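PDB 3G5S: methylenetetrahydrofolate--tRNA-(uracil-5-)-methyltransferase trmFO from Thermus thermophilus, which probably catalyses the folate- and FAD-dependent methylation of uridine 54 in tRNA to 5-methyluridine, with NADH or NADPH as reductant. Local coordinates for residues 77-85 against 99-108; 310-321 against 382-392. One frame throughout, in Å; residues are numbered along the deposited sequence.

Interaction 1: residues 77-85 against 99-108; sequences LVMEAADLA and EFSGYITERL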
loop_
_atom_site.group_PDB
_atom_site.type_symbol
_atom_site.label_atom_id
_atom_site.label_comp_id
_atom_site.label_asym_id
_atom_site.label_seq_id
_atom_site.Cartn_x
_atom_site.Cartn_y
_atom_site.Cartn_z
ATOM N N LEU A 77 3.974 -3.367 -18.628
ATOM C CA LEU A 77 3.089 -2.721 -19.585
ATOM C C LEU A 77 2.626 -1.358 -19.080
ATOM O O LEU A 77 2.514 -0.397 -19.845
ATOM C CB LEU A 77 1.881 -3.615 -19.858
ATOM C CG LEU A 77 0.830 -3.086 -20.831
ATOM C CD1 LEU A 77 1.432 -2.855 -22.204
ATOM C CD2 LEU A 77 -0.333 -4.066 -20.910
ATOM N N VAL A 78 2.325 -1.280 -17.792
ATOM C CA VAL A 78 1.931 -0.015 -17.190
ATOM C C VAL A 78 3.031 1.039 -17.363
ATOM O O VAL A 78 2.741 2.179 -17.717
ATOM C CB VAL A 78 1.518 -0.205 -15.714
ATOM C CG1 VAL A 78 1.508 1.117 -14.956
ATOM C CG2 VAL A 78 0.142 -0.872 -15.654
HETATM N N MSE A 79 4.289 0.658 -17.158
HETATM C CA MSE A 79 5.367 1.627 -17.360
HETATM C C MSE A 79 5.551 1.999 -18.835
HETATM O O MSE A 79 5.840 3.151 -19.137
HETATM C CB MSE A 79 6.680 1.146 -16.745
HETATM C CG MSE A 79 6.673 1.121 -15.227
HETATM SE SE MSE A 79 6.213 2.824 -14.408
HETATM C CE MSE A 79 7.660 3.882 -15.166
ATOM N N GLU A 80 5.378 1.045 -19.748
ATOM C CA GLU A 80 5.425 1.363 -21.175
ATOM C C GLU A 80 4.367 2.404 -21.505
ATOM O O GLU A 80 4.631 3.403 -22.178
ATOM C CB GLU A 80 5.164 0.118 -22.019
ATOM C CG GLU A 80 6.267 -0.908 -22.018
ATOM C CD GLU A 80 6.017 -2.039 -23.009
ATOM O OE1 GLU A 80 5.022 -1.982 -23.765
ATOM O OE2 GLU A 80 6.814 -2.992 -23.016
ATOM N N ALA A 81 3.150 2.145 -21.038
ATOM C CA ALA A 81 2.040 3.041 -21.292
ATOM C C ALA A 81 2.314 4.415 -20.708
ATOM O O ALA A 81 2.012 5.428 -21.332
ATOM C CB ALA A 81 0.760 2.465 -20.702
ATOM N N ALA A 82 2.860 4.448 -19.500
ATOM C CA ALA A 82 3.141 5.720 -18.851
ATOM C C ALA A 82 4.219 6.507 -19.593
ATOM O O ALA A 82 4.110 7.719 -19.770
ATOM C CB ALA A 82 3.552 5.493 -17.413
ATOM N N ASP A 83 5.265 5.811 -20.022
ATOM C CA ASP A 83 6.357 6.457 -20.742
ATOM C C ASP A 83 5.875 7.047 -22.067
ATOM O O ASP A 83 6.331 8.112 -22.485
ATOM C CB ASP A 83 7.511 5.473 -20.955
ATOM C CG ASP A 83 8.314 5.224 -19.685
ATOM O OD1 ASP A 83 8.375 6.122 -18.818
ATOM O OD2 ASP A 83 8.909 4.138 -19.549
ATOM N N LEU A 84 4.936 6.361 -22.716
ATOM C CA LEU A 84 4.393 6.831 -23.982
ATOM C C LEU A 84 3.329 7.919 -23.815
ATOM O O LEU A 84 3.111 8.721 -24.724
ATOM C CB LEU A 84 3.839 5.659 -24.797
ATOM C CG LEU A 84 4.878 4.640 -25.272
ATOM C CD1 LEU A 84 4.211 3.383 -25.823
ATOM C CD2 LEU A 84 5.821 5.255 -26.302
ATOM N N ALA A 85 2.671 7.939 -22.658
ATOM C CA ALA A 85 1.585 8.881 -22.399
ATOM C C ALA A 85 2.026 10.009 -21.475
ATOM O O ALA A 85 1.205 10.781 -20.987
ATOM C CB ALA A 85 0.384 8.146 -21.798
ATOM N N GLU A 99 -4.759 8.147 -23.124
ATOM C CA GLU A 99 -3.696 7.516 -23.900
ATOM C C GLU A 99 -3.085 6.340 -23.141
ATOM O O GLU A 99 -2.718 5.321 -23.729
ATOM C CB GLU A 99 -2.606 8.528 -24.248
ATOM C CG GLU A 99 -2.994 9.510 -25.335
ATOM C CD GLU A 99 -1.990 10.639 -25.485
ATOM O OE1 GLU A 99 -0.876 10.528 -24.927
ATOM O OE2 GLU A 99 -2.316 11.638 -26.161
ATOM N N PHE A 100 -2.984 6.491 -21.825
ATOM C CA PHE A 100 -2.475 5.446 -20.954
ATOM C C PHE A 100 -3.356 4.200 -21.018
ATOM O O PHE A 100 -2.884 3.111 -21.355
ATOM C CB PHE A 100 -2.384 6.003 -19.527
ATOM C CG PHE A 100 -2.010 4.995 -18.474
ATOM C CD1 PHE A 100 -2.991 4.381 -17.712
ATOM C CD2 PHE A 100 -0.682 4.704 -18.202
ATOM C CE1 PHE A 100 -2.661 3.472 -16.729
ATOM C CE2 PHE A 100 -0.348 3.801 -17.220
ATOM C CZ PHE A 100 -1.338 3.183 -16.479
ATOM N N SER A 101 -4.641 4.358 -20.716
ATOM C CA SER A 101 -5.523 3.195 -20.675
ATOM C C SER A 101 -5.783 2.653 -22.077
ATOM O O SER A 101 -5.991 1.452 -22.252
ATOM C CB SER A 101 -6.832 3.529 -19.968
ATOM O OG SER A 101 -7.633 4.364 -20.781
ATOM N N GLY A 102 -5.765 3.533 -23.073
ATOM C CA GLY A 102 -5.964 3.108 -24.446
ATOM C C GLY A 102 -4.874 2.164 -24.917
ATOM O O GLY A 102 -5.150 1.133 -25.528
ATOM N N TYR A 103 -3.625 2.523 -24.634
ATOM C CA TYR A 103 -2.485 1.697 -25.021
ATOM C C TYR A 103 -2.539 0.334 -24.337
ATOM O O TYR A 103 -2.341 -0.701 -24.973
ATOM C CB TYR A 103 -1.173 2.419 -24.689
ATOM C CG TYR A 103 0.087 1.637 -25.000
ATOM C CD1 TYR A 103 0.670 1.692 -26.258
ATOM C CD2 TYR A 103 0.704 0.861 -24.029
ATOM C CE1 TYR A 103 1.827 0.984 -26.538
ATOM C CE2 TYR A 103 1.862 0.154 -24.301
ATOM C CZ TYR A 103 2.416 0.216 -25.556
ATOM O OH TYR A 103 3.569 -0.488 -25.831
ATOM N N ILE A 104 -2.799 0.337 -23.035
ATOM C CA ILE A 104 -2.875 -0.903 -22.276
ATOM C C ILE A 104 -3.987 -1.806 -22.814
ATOM O O ILE A 104 -3.798 -3.011 -22.998
ATOM C CB ILE A 104 -3.076 -0.600 -20.779
ATOM C CG1 ILE A 104 -1.813 0.071 -20.221
ATOM C CG2 ILE A 104 -3.404 -1.864 -20.009
ATOM C CD1 ILE A 104 -1.980 0.654 -18.846
ATOM N N THR A 105 -5.143 -1.211 -23.074
ATOM C CA THR A 105 -6.291 -1.958 -23.564
ATOM C C THR A 105 -6.002 -2.565 -24.936
ATOM O O THR A 105 -6.331 -3.719 -25.195
ATOM C CB THR A 105 -7.538 -1.069 -23.627
ATOM O OG1 THR A 105 -7.842 -0.580 -22.313
ATOM C CG2 THR A 105 -8.724 -1.857 -24.157
ATOM N N GLU A 106 -5.379 -1.784 -25.813
ATOM C CA GLU A 106 -5.023 -2.272 -27.142
ATOM C C GLU A 106 -4.008 -3.416 -27.096
ATOM O O GLU A 106 -4.177 -4.428 -27.781
ATOM C CB GLU A 106 -4.493 -1.132 -28.017
ATOM C CG GLU A 106 -5.517 -0.050 -28.323
ATOM C CD GLU A 106 -4.985 1.000 -29.282
ATOM O OE1 GLU A 106 -4.318 0.623 -30.271
ATOM O OE2 GLU A 106 -5.236 2.203 -29.051
ATOM N N ARG A 107 -2.956 -3.265 -26.293
ATOM C CA ARG A 107 -1.912 -4.287 -26.241
ATOM C C ARG A 107 -2.464 -5.603 -25.701
ATOM O O ARG A 107 -2.158 -6.669 -26.220
ATOM C CB ARG A 107 -0.707 -3.835 -25.403
ATOM C CG ARG A 107 0.133 -2.700 -25.998
ATOM C CD ARG A 107 0.638 -2.990 -27.402
ATOM N NE ARG A 107 1.394 -4.236 -27.525
ATOM C CZ ARG A 107 2.667 -4.391 -27.168
ATOM N NH1 ARG A 107 3.339 -3.385 -26.629
ATOM N NH2 ARG A 107 3.270 -5.560 -27.343
ATOM N N LEU A 108 -3.274 -5.524 -24.651
ATOM C CA LEU A 108 -3.876 -6.720 -24.075
ATOM C C LEU A 108 -4.887 -7.360 -25.020
ATOM O O LEU A 108 -4.803 -8.549 -25.330
ATOM C CB LEU A 108 -4.535 -6.391 -22.735
ATOM C CG LEU A 108 -3.561 -6.306 -21.562
ATOM C CD1 LEU A 108 -4.194 -5.617 -20.368
ATOM C CD2 LEU A 108 -3.060 -7.688 -21.189
HETATM O O HOH W 1 0.359 5.124 -23.649
HETATM O O HOH W 2 0.495 8.596 -26.134
#

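Interaction 2: residues 310-321 against 382-392; sequences NTYLNAPRLLGE and LATANPEGFQP. With GSH (glutathione), chain C; EDO (1,2-ethanediol), chain F.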
loop_
_atom_site.group_PDB
_atom_site.type_symbol
_atom_site.label_atom_id
_atom_site.label_comp_id
_atom_site.label_asym_id
_atom_site.label_seq_id
_atom_site.Cartn_x
_atom_site.Cartn_y
_atom_site.Cartn_z
ATOM N N ASN A 310 -12.334 1.373 0.920
ATOM C CA ASN A 310 -11.203 0.624 0.383
ATOM C C ASN A 310 -11.314 -0.822 0.827
ATOM O O ASN A 310 -11.020 -1.139 1.972
ATOM C CB ASN A 310 -9.892 1.241 0.913
ATOM C CG ASN A 310 -8.633 0.668 0.255
ATOM O OD1 ASN A 310 -8.190 1.140 -0.794
ATOM N ND2 ASN A 310 -8.025 -0.326 0.899
ATOM N N THR A 311 -11.747 -1.701 -0.072
ATOM C CA THR A 311 -11.789 -3.129 0.227
ATOM C C THR A 311 -10.410 -3.747 0.084
ATOM O O THR A 311 -9.756 -3.594 -0.950
ATOM C CB THR A 311 -12.764 -3.849 -0.688
ATOM O OG1 THR A 311 -14.080 -3.374 -0.396
ATOM C CG2 THR A 311 -12.722 -5.338 -0.446
ATOM N N TYR A 312 -9.970 -4.449 1.120
ATOM C CA TYR A 312 -8.678 -5.110 1.079
ATOM C C TYR A 312 -8.606 -6.260 2.075
ATOM O O TYR A 312 -9.358 -6.316 3.050
ATOM C CB TYR A 312 -7.531 -4.100 1.306
ATOM C CG TYR A 312 -7.447 -3.567 2.721
ATOM C CD1 TYR A 312 -8.326 -2.588 3.173
ATOM C CD2 TYR A 312 -6.493 -4.041 3.609
ATOM C CE1 TYR A 312 -8.254 -2.105 4.469
ATOM C CE2 TYR A 312 -6.412 -3.560 4.908
ATOM C CZ TYR A 312 -7.299 -2.591 5.335
ATOM O OH TYR A 312 -7.244 -2.100 6.624
ATOM N N LEU A 313 -7.679 -7.167 1.807
ATOM C CA LEU A 313 -7.436 -8.337 2.633
ATOM C C LEU A 313 -6.367 -8.118 3.693
ATOM O O LEU A 313 -5.470 -7.280 3.536
ATOM C CB LEU A 313 -6.979 -9.491 1.747
ATOM C CG LEU A 313 -8.013 -9.962 0.730
ATOM C CD1 LEU A 313 -7.352 -10.875 -0.277
ATOM C CD2 LEU A 313 -9.181 -10.666 1.420
ATOM N N ASN A 314 -6.456 -8.905 4.759
ATOM C CA ASN A 314 -5.408 -8.945 5.754
ATOM C C ASN A 314 -4.249 -9.749 5.192
ATOM O O ASN A 314 -4.176 -10.967 5.346
ATOM C CB ASN A 314 -5.912 -9.552 7.061
ATOM C CG ASN A 314 -4.961 -9.288 8.197
ATOM O OD1 ASN A 314 -3.764 -9.551 8.076
ATOM N ND2 ASN A 314 -5.472 -8.733 9.292
ATOM N N ALA A 315 -3.354 -9.057 4.503
ATOM C CA ALA A 315 -2.250 -9.725 3.830
ATOM C C ALA A 315 -1.372 -10.542 4.779
ATOM O O ALA A 315 -1.041 -11.681 4.470
ATOM C CB ALA A 315 -1.426 -8.739 3.010
ATOM N N PRO A 316 -0.999 -9.988 5.951
ATOM C CA PRO A 316 -0.107 -10.801 6.784
ATOM C C PRO A 316 -0.746 -12.112 7.239
ATOM O O PRO A 316 -0.037 -13.103 7.416
ATOM C CB PRO A 316 0.187 -9.889 7.983
ATOM C CG PRO A 316 -0.034 -8.512 7.478
ATOM C CD PRO A 316 -1.117 -8.603 6.443
ATOM N N ARG A 317 -2.062 -12.127 7.412
ATOM C CA ARG A 317 -2.735 -13.356 7.814
ATOM C C ARG A 317 -2.971 -14.313 6.650
ATOM O O ARG A 317 -3.034 -15.517 6.856
ATOM C CB ARG A 317 -4.072 -13.039 8.483
ATOM C CG ARG A 317 -3.957 -12.350 9.834
ATOM C CD ARG A 317 -3.124 -13.154 10.836
ATOM N NE ARG A 317 -3.681 -14.472 11.125
ATOM C CZ ARG A 317 -4.589 -14.712 12.063
ATOM N NH1 ARG A 317 -5.061 -13.717 12.802
ATOM N NH2 ARG A 317 -5.034 -15.949 12.255
ATOM N N LEU A 318 -3.117 -13.784 5.438
ATOM C CA LEU A 318 -3.595 -14.584 4.308
ATOM C C LEU A 318 -2.588 -14.871 3.202
ATOM O O LEU A 318 -2.731 -15.875 2.511
ATOM C CB LEU A 318 -4.815 -13.934 3.669
ATOM C CG LEU A 318 -6.060 -13.813 4.543
ATOM C CD1 LEU A 318 -7.192 -13.183 3.747
ATOM C CD2 LEU A 318 -6.486 -15.158 5.138
ATOM N N LEU A 319 -1.620 -13.972 2.998
ATOM C CA LEU A 319 -0.743 -14.017 1.826
ATOM C C LEU A 319 0.722 -14.224 2.172
ATOM O O LEU A 319 1.220 -13.707 3.171
ATOM C CB LEU A 319 -0.859 -12.716 1.017
ATOM C CG LEU A 319 -2.253 -12.310 0.536
ATOM C CD1 LEU A 319 -2.211 -10.965 -0.178
ATOM C CD2 LEU A 319 -2.852 -13.373 -0.375
ATOM N N GLY A 320 1.421 -14.962 1.315
ATOM C CA GLY A 320 2.869 -14.992 1.356
ATOM C C GLY A 320 3.463 -13.825 0.580
ATOM O O GLY A 320 2.752 -13.093 -0.112
ATOM N N GLU A 321 4.777 -13.656 0.679
ATOM C CA GLU A 321 5.462 -12.581 -0.045
ATOM C C GLU A 321 5.413 -12.798 -1.561
ATOM O O GLU A 321 5.705 -11.890 -2.338
ATOM C CB GLU A 321 6.907 -12.426 0.431
ATOM C CG GLU A 321 7.844 -13.548 0.014
ATOM C CD GLU A 321 7.740 -14.768 0.896
ATOM O OE1 GLU A 321 7.026 -14.715 1.917
ATOM O OE2 GLU A 321 8.377 -15.790 0.567
ATOM N N LEU A 382 3.896 -6.851 3.266
ATOM C CA LEU A 382 2.554 -7.435 3.217
ATOM C C LEU A 382 2.493 -8.756 3.971
ATOM O O LEU A 382 1.519 -9.043 4.676
ATOM C CB LEU A 382 2.090 -7.647 1.772
ATOM C CG LEU A 382 1.876 -6.407 0.905
ATOM C CD1 LEU A 382 1.431 -6.826 -0.491
ATOM C CD2 LEU A 382 0.880 -5.426 1.538
ATOM N N ALA A 383 3.537 -9.565 3.815
ATOM C CA ALA A 383 3.533 -10.912 4.366
ATOM C C ALA A 383 3.871 -10.948 5.851
ATOM O O ALA A 383 3.503 -11.903 6.533
ATOM C CB ALA A 383 4.493 -11.799 3.590
ATOM N N THR A 384 4.568 -9.924 6.349
ATOM C CA THR A 384 5.148 -9.990 7.692
ATOM C C THR A 384 4.757 -8.851 8.633
ATOM O O THR A 384 5.194 -8.828 9.779
ATOM C CB THR A 384 6.699 -10.071 7.634
ATOM O OG1 THR A 384 7.231 -8.867 7.062
ATOM C CG2 THR A 384 7.155 -11.274 6.809
ATOM N N ALA A 385 3.945 -7.912 8.159
ATOM C CA ALA A 385 3.555 -6.787 8.994
ATOM C C ALA A 385 2.659 -7.234 10.145
ATOM O O ALA A 385 2.133 -8.348 10.161
ATOM C CB ALA A 385 2.863 -5.719 8.163
ATOM N N ASN A 386 2.506 -6.349 11.124
ATOM C CA ASN A 386 1.583 -6.556 12.233
ATOM C C ASN A 386 0.175 -6.846 11.700
ATOM O O ASN A 386 -0.401 -6.014 11.006
ATOM C CB ASN A 386 1.586 -5.287 13.091
ATOM C CG ASN A 386 0.932 -5.482 14.443
ATOM O OD1 ASN A 386 0.030 -6.303 14.604
ATOM N ND2 ASN A 386 1.378 -4.703 15.424
ATOM N N PRO A 387 -0.391 -8.028 12.019
ATOM C CA PRO A 387 -1.690 -8.385 11.433
ATOM C C PRO A 387 -2.883 -7.723 12.122
ATOM O O PRO A 387 -3.974 -7.630 11.541
ATOM C CB PRO A 387 -1.754 -9.899 11.632
ATOM C CG PRO A 387 -0.916 -10.153 12.852
ATOM C CD PRO A 387 0.186 -9.121 12.824
ATOM N N GLU A 388 -2.689 -7.290 13.359
ATOM C CA GLU A 388 -3.789 -6.737 14.135
ATOM C C GLU A 388 -4.110 -5.338 13.637
ATOM O O GLU A 388 -3.301 -4.427 13.772
ATOM C CB GLU A 388 -3.421 -6.712 15.618
ATOM C CG GLU A 388 -3.086 -8.085 16.172
ATOM C CD GLU A 388 -4.220 -9.077 15.999
ATOM O OE1 GLU A 388 -3.937 -10.255 15.693
ATOM O OE2 GLU A 388 -5.393 -8.676 16.165
ATOM N N GLY A 389 -5.286 -5.167 13.050
ATOM C CA GLY A 389 -5.646 -3.888 12.463
ATOM C C GLY A 389 -4.813 -3.526 11.238
ATOM O O GLY A 389 -4.597 -2.352 10.955
ATOM N N PHE A 390 -4.346 -4.537 10.506
ATOM C CA PHE A 390 -3.531 -4.314 9.319
ATOM C C PHE A 390 -4.177 -3.314 8.374
ATOM O O PHE A 390 -5.373 -3.419 8.068
ATOM C CB PHE A 390 -3.286 -5.634 8.576
ATOM C CG PHE A 390 -2.617 -5.453 7.246
ATOM C CD1 PHE A 390 -1.257 -5.190 7.171
ATOM C CD2 PHE A 390 -3.347 -5.530 6.072
ATOM C CE1 PHE A 390 -0.645 -5.008 5.955
ATOM C CE2 PHE A 390 -2.738 -5.348 4.852
ATOM C CZ PHE A 390 -1.383 -5.082 4.795
ATOM N N GLN A 391 -3.375 -2.333 7.937
ATOM C CA GLN A 391 -3.767 -1.270 7.005
ATOM C C GLN A 391 -2.931 -1.369 5.722
ATOM O O GLN A 391 -1.850 -1.957 5.732
ATOM C CB GLN A 391 -3.531 0.115 7.633
ATOM C CG GLN A 391 -4.371 0.422 8.863
ATOM C CD GLN A 391 -5.852 0.475 8.554
ATOM O OE1 GLN A 391 -6.290 1.175 7.642
ATOM N NE2 GLN A 391 -6.630 -0.272 9.313
ATOM N N PRO A 392 -3.415 -0.776 4.618
ATOM C CA PRO A 392 -2.661 -0.870 3.360
ATOM C C PRO A 392 -1.354 -0.089 3.359
ATOM O O PRO A 392 -1.166 0.849 4.137
ATOM C CB PRO A 392 -3.617 -0.271 2.324
ATOM C CG PRO A 392 -5.003 -0.368 2.972
ATOM C CD PRO A 392 -4.731 -0.142 4.431
HETATM N N1 GSH C . -9.266 -0.997 8.436
HETATM C CA1 GSH C . -9.245 -2.235 9.192
HETATM C C1 GSH C . -10.632 -2.704 9.603
HETATM O O11 GSH C . -11.742 -2.013 9.117
HETATM O O12 GSH C . -10.766 -3.786 10.071
HETATM C CB1 GSH C . -8.258 -2.233 10.356
HETATM C CG1 GSH C . -8.717 -1.614 11.671
HETATM C CD1 GSH C . -8.909 -0.101 11.734
HETATM O OE1 GSH C . -8.920 0.585 10.762
HETATM N N2 GSH C . -9.058 0.481 13.038
HETATM C CA2 GSH C . -9.134 1.899 13.198
HETATM C C2 GSH C . -7.849 2.487 13.773
HETATM O O2 GSH C . -7.667 2.493 14.945
HETATM C CB2 GSH C . -10.349 2.188 14.065
HETATM S SG2 GSH C . -10.827 3.920 14.240
HETATM N N3 GSH C . -7.123 3.418 12.931
HETATM C CA3 GSH C . -5.999 4.144 13.482
HETATM C C3 GSH C . -4.739 3.308 13.655
HETATM O O31 GSH C . -3.976 3.485 14.553
HETATM O O32 GSH C . -4.670 2.163 12.888
HETATM C C1 EDO F . -7.646 -5.937 7.523
HETATM O O1 EDO F . -7.250 -5.317 8.748
HETATM C C2 EDO F . -8.808 -6.875 7.819
HETATM O O2 EDO F . -8.352 -7.886 8.722
HETATM O O HOH W 3 -4.978 -10.734 13.195
#

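Interaction 1: residues 77-85 against 99-108
The hydroxyl of Y103 donates to E80, OH to OE1 at 2.9 Å, and the same OE1 faces NH1 of R107 in a long salt bridge, while that NH1 sends a weak bond back to the Y103 OH. This polar triangle edges a helix-helix packing in which helices 77-84 and 97-109 run in broadly opposite directions, their short segments inclined at 136° with axes 8.5 Å apart at closest approach, with knobs-into-holes contacts. The phenol reaches E80 OE1 on its anti side, tilted out of the carboxylate plane. With CG anti to the backbone N (chi1 178°), the Y103 ring lies as a knob among L77, E80, A81 and L84. L84 sets CD1 over one ring face as a CH-pi contact, 3.9 Å from the centroid. A phenylalanine in place of Y103 would probably leave E80 OE1 without its one direct hydrogen bond across the helices and R107 NH1 without the phenol oxygen. L77 is the knob in return: CD1 lies against Y103 CE2, whereas CD2 turns to I104 and L108. At the closest backbone approach, A81 presses CB to 3.5 Å from I104 CG1 and also touches F100 and Y103. The F100 ring has V78 CG1 at its edge and I104 CD1 over a face. F100 also packs on V95 and I49, and W18 of helix 11-22 touches L77 and R107. Beside the closest approach two waters bridge the helices: one donates to L84 O and E99 OE1, the other to A81 O at 2.9 Å and to E99 O at 3.1 Å.

Interaction 2: residues 310-321 against 382-392
P316, Y312 and A383 bury the most surface here, and F390 ties the first two together. P316 sets CD over the face of the F390 ring, 3.5 Å from the centroid and 11° off the normal, a CH-pi contact; CB and CG run on to A385 and P387. Y312 takes the same kind of contact from P392, whose CG stands 3.8 Å over the centre of the tyrosine ring. At the rim, the Y312 hydroxyl donates to F390 O at 2.7 Å, in the carbonyl plane on a lone pair, and accepts from the N1 amine of bound glutathione, linking the loop after helix 374-384 to the ligand. The A383 methyl nests against the backbone of L319 to E321, 3.5 Å from E321 N. N314 works both ways: its OD1 caps the short helix 315-318 at R317 N, and ND2 gives a nearly straight bond (165°) to P387 O, which also accepts F390 N across a type II turn. Strand 309-313 pairs antiparallel with 154-155, and the contact packs the end of helix 374-384 and the loop after it against that strand and helix 315-318, with Y381 touching F390 and F325 of strand 324-325 touching L313.

The two contacts lie on different parts of the chain, their centres 30 Å apart and their nearest atoms about 16 Å apart. Interaction 1 joins two helices beside the FAD-binding region: the F100 side chain is about 4 Å from that of L11, a predicted FAD-binding residue, and about 8 Å from the cofactor itself. Interaction 2 lies nearer the centre of the molecule, about 10 Å from it against 22 Å, and reaches a different ligand, contributing Y312, G389, F390 and Q391 to the glutathione pocket; its L382 side chain is still about 11 Å from that of A12, another predicted FAD-binding residue. Interaction 1 thus lies near the cofactor, whereas interaction 2 helps line a pocket.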